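Long-range contacts in benzoylformate decarboxylase (Mycobacterium smegmatis, PDB 4Q9D), which is an enzyme of the thiamine pyrophosphate-dependent family, a four-chain assembly with three alpha/beta domains per chain and a magnesium ion bound in this one: residues 339-347 / 384-392; 370-378 / 396-407. All coordinates share one frame; numbering follows the deposited sequence.

Going from the N terminus, the chain leaves the central domain through the loop 339-347, then runs through helix 357-367 and strand 373-377, helix 382-388 and strand 397-399. Contact 1 closes the longer loop, where the end of helix 382-388 comes back against 339-347. Contact 2 closes the shorter one, pairing strand 373-377 with strand 397-399. The segments alternate along the chain, so the two closures cross; neither nests inside the other. The helix links them: it is one side of contact 1 and the crossover between the strands of contact 2. R343 and R345 lie at its surface end, while L385 packs against V374, M376 and F397 on the sheet. Contact 1 thus ties the linking loop to the outside of this beta-alpha-beta unit.

Contact 1. Residues 339-347 / 384-392; sequences KPLVRQRHS and DLFTWLPTT
R343 and T387, with CA atoms 5.7 Å apart, mark the nearest backbone approach, where the irregular segment 339-347 runs past the last turn of the helix ending at W388. R343 leaves with CG beside its backbone N (chi1 -69°) and then extends to NE, which gives its hydrogen to F386 O at 3.0 Å in a fairly straight bond (154°). The acceptor lies in the guanidinium plane. Water 1 reinforces this grip, accepting from R343 NH2 and donating to F386 O, and NH2 also reaches E244 O. The same guanidinium sits over the face of the F386 ring, with CZ 4.9 Å from the centroid and the two planes 26° apart, a cation-pi contact. At the edge of that ring L341 CD2 meets F386 CZ at 3.6 Å.

An inverse gamma turn centred on Q344 separates the two arginines. R345 lays its methylenes along the helix end: CG touches T387 CG2 at 3.5 Å, and CD stands 4.1 Å from the centroid of the six-membered ring of W388, a CH-pi contact over its face. R345 NH2 comes within 2.7 Å of T387 O. Water 2 joins T387 OG1 to Q344 N, the latter bond weak, while T387 OG1 also bonds L383 O. W388 NE1 is held by N358.

Chemically, this is a helix C terminus with carbonyls past the helical bonding pattern: P390 has no N-H to offer F386 O, and T391 N goes to E244. Two arginines beside F386 O and T387 O probably interact favourably with the negative end of the helix dipole.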
loop_
_atom_site.group_PDB
_atom_site.type_symbol
_atom_site.label_atom_id
_atom_site.label_comp_id
_atom_site.label_asym_id
_atom_site.label_seq_id
_atom_site.Cartn_x
_atom_site.Cartn_y
_atom_site.Cartn_z
ATOM N N LYS B 339 9.295 18.269 46.169
ATOM C CA LYS B 339 9.174 17.236 47.189
ATOM C C LYS B 339 9.933 16.008 46.720
ATOM O O LYS B 339 9.684 15.525 45.623
ATOM C CB LYS B 339 7.686 16.899 47.354
ATOM C CG LYS B 339 7.347 15.714 48.258
ATOM C CD LYS B 339 5.808 15.604 48.409
ATOM C CE LYS B 339 5.385 14.506 49.379
ATOM N NZ LYS B 339 6.026 13.195 49.044
ATOM N N PRO B 340 10.872 15.501 47.536
ATOM C CA PRO B 340 11.666 14.345 47.105
ATOM C C PRO B 340 10.822 13.108 46.753
ATOM O O PRO B 340 9.748 12.882 47.339
ATOM C CB PRO B 340 12.565 14.079 48.314
ATOM C CG PRO B 340 12.703 15.408 48.941
ATOM C CD PRO B 340 11.334 16.017 48.831
ATOM N N LEU B 341 11.286 12.348 45.759
ATOM C CA LEU B 341 10.635 11.107 45.379
ATOM C C LEU B 341 10.990 10.040 46.409
ATOM O O LEU B 341 12.157 9.806 46.674
ATOM C CB LEU B 341 11.157 10.634 44.020
ATOM C CG LEU B 341 10.629 9.257 43.624
ATOM C CD1 LEU B 341 9.135 9.378 43.439
ATOM C CD2 LEU B 341 11.305 8.763 42.346
ATOM N N VAL B 342 9.993 9.372 46.962
ATOM C CA VAL B 342 10.264 8.333 47.953
ATOM C C VAL B 342 9.770 6.986 47.446
ATOM O O VAL B 342 8.591 6.813 47.197
ATOM C CB VAL B 342 9.607 8.663 49.336
ATOM C CG1 VAL B 342 9.775 7.480 50.310
ATOM C CG2 VAL B 342 10.200 9.981 49.916
ATOM N N ARG B 343 10.687 6.041 47.293
ATOM C CA ARG B 343 10.323 4.688 46.899
ATOM C C ARG B 343 9.841 3.891 48.109
ATOM O O ARG B 343 10.512 3.820 49.148
ATOM C CB ARG B 343 11.516 3.975 46.257
ATOM C CG ARG B 343 11.888 4.530 44.909
ATOM C CD ARG B 343 13.286 4.096 44.483
ATOM N NE ARG B 343 13.609 4.588 43.138
ATOM C CZ ARG B 343 14.078 5.806 42.882
ATOM N NH1 ARG B 343 14.287 6.658 43.880
ATOM N NH2 ARG B 343 14.350 6.176 41.633
ATOM N N GLN B 344 8.671 3.292 47.971
ATOM C CA GLN B 344 8.158 2.450 49.025
ATOM C C GLN B 344 8.955 1.154 49.053
ATOM O O GLN B 344 8.518 0.145 48.510
ATOM C CB GLN B 344 6.669 2.193 48.803
ATOM C CG GLN B 344 5.830 3.477 48.826
ATOM C CD GLN B 344 5.912 4.218 50.166
ATOM O OE1 GLN B 344 5.623 3.643 51.218
ATOM N NE2 GLN B 344 6.311 5.495 50.128
ATOM N N ARG B 345 10.144 1.192 49.658
ATOM C CA ARG B 345 10.952 -0.018 49.802
ATOM C C ARG B 345 10.605 -0.724 51.113
ATOM O O ARG B 345 10.475 -0.095 52.168
ATOM C CB ARG B 345 12.456 0.275 49.811
ATOM C CG ARG B 345 13.020 0.931 48.585
ATOM C CD ARG B 345 14.527 1.125 48.690
ATOM N NE ARG B 345 15.150 1.105 47.359
ATOM C CZ ARG B 345 15.845 2.104 46.800
ATOM N NH1 ARG B 345 16.051 3.246 47.460
ATOM N NH2 ARG B 345 16.346 1.952 45.565
ATOM N N HIS B 346 10.459 -2.036 51.034
ATOM C CA HIS B 346 10.478 -2.890 52.201
ATOM C C HIS B 346 11.071 -4.212 51.726
ATOM O O HIS B 346 10.862 -4.620 50.585
ATOM C CB HIS B 346 9.069 -3.074 52.761
ATOM C CG HIS B 346 8.238 -4.047 51.985
ATOM N ND1 HIS B 346 8.197 -5.394 52.281
ATOM C CD2 HIS B 346 7.425 -3.870 50.914
ATOM C CE1 HIS B 346 7.385 -6.006 51.434
ATOM N NE2 HIS B 346 6.904 -5.104 50.596
ATOM N N SER B 347 11.822 -4.876 52.594
ATOM C CA SER B 347 12.592 -6.038 52.188
ATOM C C SER B 347 11.877 -7.366 52.401
ATOM O O SER B 347 11.267 -7.581 53.443
ATOM C CB SER B 347 13.910 -6.071 52.945
ATOM O OG SER B 347 14.555 -7.279 52.646
ATOM N N ASP B 384 8.859 -3.161 40.803
ATOM C CA ASP B 384 10.065 -3.694 41.448
ATOM C C ASP B 384 11.349 -3.152 40.847
ATOM O O ASP B 384 12.321 -2.897 41.550
ATOM C CB ASP B 384 10.041 -5.229 41.418
ATOM C CG ASP B 384 8.754 -5.783 42.020
ATOM O OD1 ASP B 384 8.422 -5.402 43.167
ATOM O OD2 ASP B 384 8.042 -6.542 41.343
ATOM N N LEU B 385 11.361 -3.000 39.531
ATOM C CA LEU B 385 12.521 -2.441 38.854
ATOM C C LEU B 385 12.683 -0.996 39.309
ATOM O O LEU B 385 13.780 -0.558 39.637
ATOM C CB LEU B 385 12.309 -2.495 37.330
ATOM C CG LEU B 385 13.130 -1.520 36.482
ATOM C CD1 LEU B 385 14.472 -2.124 36.198
ATOM C CD2 LEU B 385 12.377 -1.168 35.183
ATOM N N PHE B 386 11.573 -0.255 39.304
ATOM C CA PHE B 386 11.602 1.136 39.724
ATOM C C PHE B 386 12.116 1.271 41.177
ATOM O O PHE B 386 12.967 2.122 41.489
ATOM C CB PHE B 386 10.196 1.747 39.563
ATOM C CG PHE B 386 10.049 3.114 40.188
ATOM C CD1 PHE B 386 10.596 4.240 39.576
ATOM C CD2 PHE B 386 9.367 3.273 41.393
ATOM C CE1 PHE B 386 10.467 5.497 40.152
ATOM C CE2 PHE B 386 9.234 4.532 41.976
ATOM C CZ PHE B 386 9.789 5.648 41.348
ATOM N N THR B 387 11.607 0.416 42.057
ATOM C CA THR B 387 11.957 0.475 43.479
ATOM C C THR B 387 13.408 0.143 43.731
ATOM O O THR B 387 14.081 0.845 44.469
ATOM C CB THR B 387 11.105 -0.492 44.280
ATOM O OG1 THR B 387 9.737 -0.118 44.106
ATOM C CG2 THR B 387 11.474 -0.446 45.774
ATOM N N TRP B 388 13.905 -0.906 43.085
ATOM C CA TRP B 388 15.221 -1.430 43.442
ATOM C C TRP B 388 16.350 -1.190 42.439
ATOM O O TRP B 388 17.518 -1.284 42.809
ATOM C CB TRP B 388 15.111 -2.931 43.717
ATOM C CG TRP B 388 14.307 -3.243 44.965
ATOM C CD1 TRP B 388 13.063 -3.816 45.029
ATOM C CD2 TRP B 388 14.708 -2.997 46.322
ATOM N NE1 TRP B 388 12.667 -3.941 46.354
ATOM C CE2 TRP B 388 13.660 -3.443 47.162
ATOM C CE3 TRP B 388 15.852 -2.434 46.910
ATOM C CZ2 TRP B 388 13.723 -3.350 48.561
ATOM C CZ3 TRP B 388 15.914 -2.343 48.303
ATOM C CH2 TRP B 388 14.852 -2.801 49.107
ATOM N N LEU B 389 16.038 -0.916 41.170
ATOM C CA LEU B 389 17.126 -0.771 40.195
ATOM C C LEU B 389 17.059 0.550 39.456
ATOM O O LEU B 389 16.832 0.569 38.236
ATOM C CB LEU B 389 17.121 -1.916 39.177
ATOM C CG LEU B 389 17.186 -3.355 39.672
ATOM C CD1 LEU B 389 17.249 -4.313 38.454
ATOM C CD2 LEU B 389 18.402 -3.574 40.565
ATOM N N PRO B 390 17.270 1.663 40.182
ATOM C CA PRO B 390 17.231 2.953 39.484
ATOM C C PRO B 390 18.342 3.014 38.449
ATOM O O PRO B 390 19.437 2.471 38.655
ATOM C CB PRO B 390 17.501 3.983 40.591
ATOM C CG PRO B 390 18.183 3.182 41.719
ATOM C CD PRO B 390 17.558 1.804 41.626
ATOM N N THR B 391 18.051 3.670 37.332
ATOM C CA THR B 391 19.059 3.853 36.299
ATOM C C THR B 391 19.846 5.112 36.619
ATOM O O THR B 391 19.265 6.199 36.738
ATOM C CB THR B 391 18.380 4.041 34.941
ATOM O OG1 THR B 391 17.571 2.896 34.682
ATOM C CG2 THR B 391 19.411 4.210 33.829
ATOM N N THR B 392 21.168 4.976 36.725
ATOM C CA THR B 392 21.993 6.093 37.163
ATOM C C THR B 392 23.082 6.418 36.141
ATOM O O THR B 392 23.833 7.338 36.341
ATOM C CB THR B 392 22.640 5.791 38.551
ATOM O OG1 THR B 392 23.398 4.587 38.462
ATOM C CG2 THR B 392 21.558 5.596 39.614
HETATM O O HOH W 1 13.873 4.042 39.906
HETATM O O HOH W 2 8.666 2.356 45.106
#

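Contact 2. Residues 370-378 / 396-407; sequences DDAAVVMES and SFFATGSGGIGW
The F398 ring turns its edge to strand 373-377, with A373 CB near the ring plane, 4.4 Å from F398 CE2, and V374 O also at that edge. On the side of the sheet facing helix 382-388, F397 has its CG opposite the backbone N (chi1 178°), which carries the ring along the neighbouring strand until CZ lies 3.8 Å from M376 CB. The W407 ring takes T400 CA over one face, while its NE1 bonds D58.

Between the two phenylalanine rings, which leave opposite faces of the sheet, the strands run parallel, 22° apart. V374 N bonds S396 O at 2.8 Å, F398 N bonds V374 O, and M376 N bonds F398 O at 3.0 Å. Past this ladder water 4 takes over, donating to M376 O and E377 OE2 and accepting from T400 N.

E377 stretches its chain to the returning loop. G406 N bonds OE1 at 2.9 Å, arriving from above the carboxylate plane, and W407 N adds a weak bond to OE2 at 3.1 Å. G408 N, at the start of helix 408-421, bonds OE2 as well.

This is the pairing of a beta-alpha-beta unit, with 397-399 at the sheet border within the chain. Its apolar faces are buried, and the buried carboxylate is satisfied by backbone N-H groups and a water, which ties both ends of the 400-407 loop, T400 and G406-W407, to the end of strand 373-377.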
loop_
_atom_site.group_PDB
_atom_site.type_symbol
_atom_site.label_atom_id
_atom_site.label_comp_id
_atom_site.label_asym_id
_atom_site.label_seq_id
_atom_site.Cartn_x
_atom_site.Cartn_y
_atom_site.Cartn_z
ATOM N N ASP B 370 27.700 -1.587 39.287
ATOM C CA ASP B 370 27.242 -0.232 39.106
ATOM C C ASP B 370 27.140 0.177 37.610
ATOM O O ASP B 370 26.250 0.934 37.233
ATOM C CB ASP B 370 28.138 0.713 39.925
ATOM C CG ASP B 370 27.675 2.163 39.864
ATOM O OD1 ASP B 370 28.416 2.995 39.282
ATOM O OD2 ASP B 370 26.569 2.469 40.387
ATOM N N ASP B 371 28.033 -0.337 36.769
ATOM C CA ASP B 371 28.065 0.023 35.349
ATOM C C ASP B 371 27.338 -0.987 34.457
ATOM O O ASP B 371 27.473 -0.926 33.247
ATOM C CB ASP B 371 29.511 0.159 34.851
ATOM C CG ASP B 371 30.291 -1.142 34.978
ATOM O OD1 ASP B 371 29.768 -2.087 35.622
ATOM O OD2 ASP B 371 31.428 -1.229 34.451
ATOM N N ALA B 372 26.590 -1.919 35.043
ATOM C CA ALA B 372 25.846 -2.893 34.250
ATOM C C ALA B 372 24.713 -2.240 33.447
ATOM O O ALA B 372 24.149 -1.222 33.852
ATOM C CB ALA B 372 25.290 -4.012 35.149
ATOM N N ALA B 373 24.379 -2.832 32.305
ATOM C CA ALA B 373 23.183 -2.410 31.567
ATOM C C ALA B 373 22.018 -3.287 32.009
ATOM O O ALA B 373 22.176 -4.486 32.270
ATOM C CB ALA B 373 23.403 -2.532 30.064
ATOM N N VAL B 374 20.844 -2.695 32.106
ATOM C CA VAL B 374 19.668 -3.467 32.449
ATOM C C VAL B 374 18.763 -3.564 31.214
ATOM O O VAL B 374 18.493 -2.542 30.579
ATOM C CB VAL B 374 18.894 -2.817 33.633
ATOM C CG1 VAL B 374 17.493 -3.456 33.786
ATOM C CG2 VAL B 374 19.697 -2.971 34.937
ATOM N N VAL B 375 18.316 -4.782 30.871
ATOM C CA VAL B 375 17.284 -4.967 29.836
ATOM C C VAL B 375 16.017 -5.464 30.526
ATOM O O VAL B 375 16.076 -6.412 31.305
ATOM C CB VAL B 375 17.716 -5.984 28.747
ATOM C CG1 VAL B 375 16.572 -6.232 27.769
ATOM C CG2 VAL B 375 18.932 -5.469 28.005
ATOM N N MET B 376 14.874 -4.835 30.249
ATOM C CA MET B 376 13.656 -5.137 31.003
ATOM C C MET B 376 12.574 -5.690 30.094
ATOM O O MET B 376 12.247 -5.082 29.078
ATOM C CB MET B 376 13.100 -3.854 31.656
ATOM C CG MET B 376 11.709 -4.056 32.317
ATOM S SD MET B 376 11.837 -5.165 33.770
ATOM C CE MET B 376 10.375 -4.654 34.695
ATOM N N GLU B 377 12.003 -6.824 30.485
ATOM C CA GLU B 377 10.881 -7.423 29.775
ATOM C C GLU B 377 10.058 -8.246 30.759
ATOM O O GLU B 377 10.049 -9.475 30.698
ATOM C CB GLU B 377 11.376 -8.306 28.629
ATOM C CG GLU B 377 10.299 -8.682 27.625
ATOM C CD GLU B 377 10.857 -8.930 26.237
ATOM O OE1 GLU B 377 10.931 -10.107 25.826
ATOM O OE2 GLU B 377 11.220 -7.948 25.557
ATOM N N SER B 378 9.417 -7.568 31.701
ATOM C CA SER B 378 8.636 -8.234 32.735
ATOM C C SER B 378 7.625 -7.231 33.249
ATOM O O SER B 378 7.870 -6.528 34.229
ATOM C CB SER B 378 9.539 -8.709 33.871
ATOM O OG SER B 378 8.786 -9.340 34.893
ATOM N N SER B 396 22.027 2.724 29.710
ATOM C CA SER B 396 22.175 1.582 30.605
ATOM C C SER B 396 20.854 0.941 30.942
ATOM O O SER B 396 20.768 0.124 31.862
ATOM C CB SER B 396 22.911 1.992 31.890
ATOM O OG SER B 396 24.213 2.444 31.571
ATOM N N PHE B 397 19.821 1.337 30.212
ATOM C CA PHE B 397 18.499 0.751 30.364
ATOM C C PHE B 397 17.898 0.612 28.967
ATOM O O PHE B 397 17.949 1.560 28.172
ATOM C CB PHE B 397 17.557 1.632 31.187
ATOM C CG PHE B 397 16.187 1.054 31.305
ATOM C CD1 PHE B 397 15.894 0.151 32.322
ATOM C CD2 PHE B 397 15.208 1.348 30.360
ATOM C CE1 PHE B 397 14.614 -0.445 32.413
ATOM C CE2 PHE B 397 13.944 0.783 30.446
ATOM C CZ PHE B 397 13.639 -0.117 31.488
ATOM N N PHE B 398 17.333 -0.557 28.678
ATOM C CA PHE B 398 16.670 -0.808 27.382
ATOM C C PHE B 398 15.421 -1.670 27.554
ATOM O O PHE B 398 15.430 -2.649 28.302
ATOM C CB PHE B 398 17.614 -1.537 26.423
ATOM C CG PHE B 398 18.933 -0.833 26.209
ATOM C CD1 PHE B 398 19.129 -0.000 25.104
ATOM C CD2 PHE B 398 19.985 -1.018 27.104
ATOM C CE1 PHE B 398 20.354 0.655 24.892
ATOM C CE2 PHE B 398 21.223 -0.367 26.906
ATOM C CZ PHE B 398 21.403 0.470 25.797
ATOM N N ALA B 399 14.350 -1.293 26.870
ATOM C CA ALA B 399 13.171 -2.144 26.762
ATOM C C ALA B 399 12.565 -1.993 25.362
ATOM O O ALA B 399 12.897 -1.049 24.623
ATOM C CB ALA B 399 12.135 -1.782 27.822
ATOM N N THR B 400 11.678 -2.926 25.024
ATOM C CA THR B 400 11.009 -2.952 23.723
ATOM C C THR B 400 10.522 -1.578 23.287
ATOM O O THR B 400 9.856 -0.871 24.062
ATOM C CB THR B 400 9.823 -3.918 23.721
ATOM O OG1 THR B 400 9.086 -3.716 22.508
ATOM C CG2 THR B 400 8.894 -3.666 24.949
ATOM N N GLY B 401 10.868 -1.200 22.051
ATOM C CA GLY B 401 10.422 0.065 21.459
ATOM C C GLY B 401 8.911 0.128 21.315
ATOM O O GLY B 401 8.298 1.192 21.448
ATOM N N SER B 402 8.293 -1.022 21.046
ATOM C CA SER B 402 6.877 -1.026 20.708
ATOM C C SER B 402 5.957 -1.477 21.852
ATOM O O SER B 402 4.745 -1.259 21.789
ATOM C CB SER B 402 6.631 -1.967 19.539
ATOM O OG SER B 402 6.992 -3.289 19.921
ATOM N N GLY B 403 6.507 -2.132 22.872
ATOM C CA GLY B 403 5.670 -2.830 23.843
ATOM C C GLY B 403 5.502 -4.305 23.483
ATOM O O GLY B 403 5.070 -5.105 24.308
ATOM N N GLY B 404 5.855 -4.699 22.260
ATOM C CA GLY B 404 5.802 -6.131 21.943
ATOM C C GLY B 404 6.910 -6.936 22.635
ATOM O O GLY B 404 8.092 -6.529 22.635
ATOM N N ILE B 405 6.556 -8.076 23.226
ATOM C CA ILE B 405 7.553 -8.881 23.934
ATOM C C ILE B 405 8.279 -9.869 23.003
ATOM O O ILE B 405 7.958 -9.971 21.811
ATOM C CB ILE B 405 6.956 -9.581 25.191
ATOM C CG1 ILE B 405 5.800 -10.492 24.794
ATOM C CG2 ILE B 405 6.442 -8.529 26.157
ATOM C CD1 ILE B 405 5.075 -11.140 25.986
ATOM N N GLY B 406 9.273 -10.568 23.549
ATOM C CA GLY B 406 10.236 -11.262 22.716
ATOM C C GLY B 406 11.304 -10.327 22.169
ATOM O O GLY B 406 12.071 -10.705 21.274
ATOM N N TRP B 407 11.367 -9.101 22.681
ATOM C CA TRP B 407 12.411 -8.169 22.226
ATOM C C TRP B 407 13.663 -8.240 23.117
ATOM O O TRP B 407 14.801 -8.237 22.635
ATOM C CB TRP B 407 11.878 -6.715 22.181
ATOM C CG TRP B 407 12.882 -5.736 21.641
ATOM C CD1 TRP B 407 13.115 -5.454 20.316
ATOM C CD2 TRP B 407 13.812 -4.924 22.393
ATOM N NE1 TRP B 407 14.114 -4.513 20.201
ATOM C CE2 TRP B 407 14.565 -4.171 21.454
ATOM C CE3 TRP B 407 14.072 -4.749 23.769
ATOM C CZ2 TRP B 407 15.565 -3.247 21.842
ATOM C CZ3 TRP B 407 15.068 -3.844 24.162
ATOM C CH2 TRP B 407 15.805 -3.104 23.200
HETATM O O HOH W 3 26.717 1.040 31.718
HETATM O O HOH W 4 11.664 -5.490 26.310
#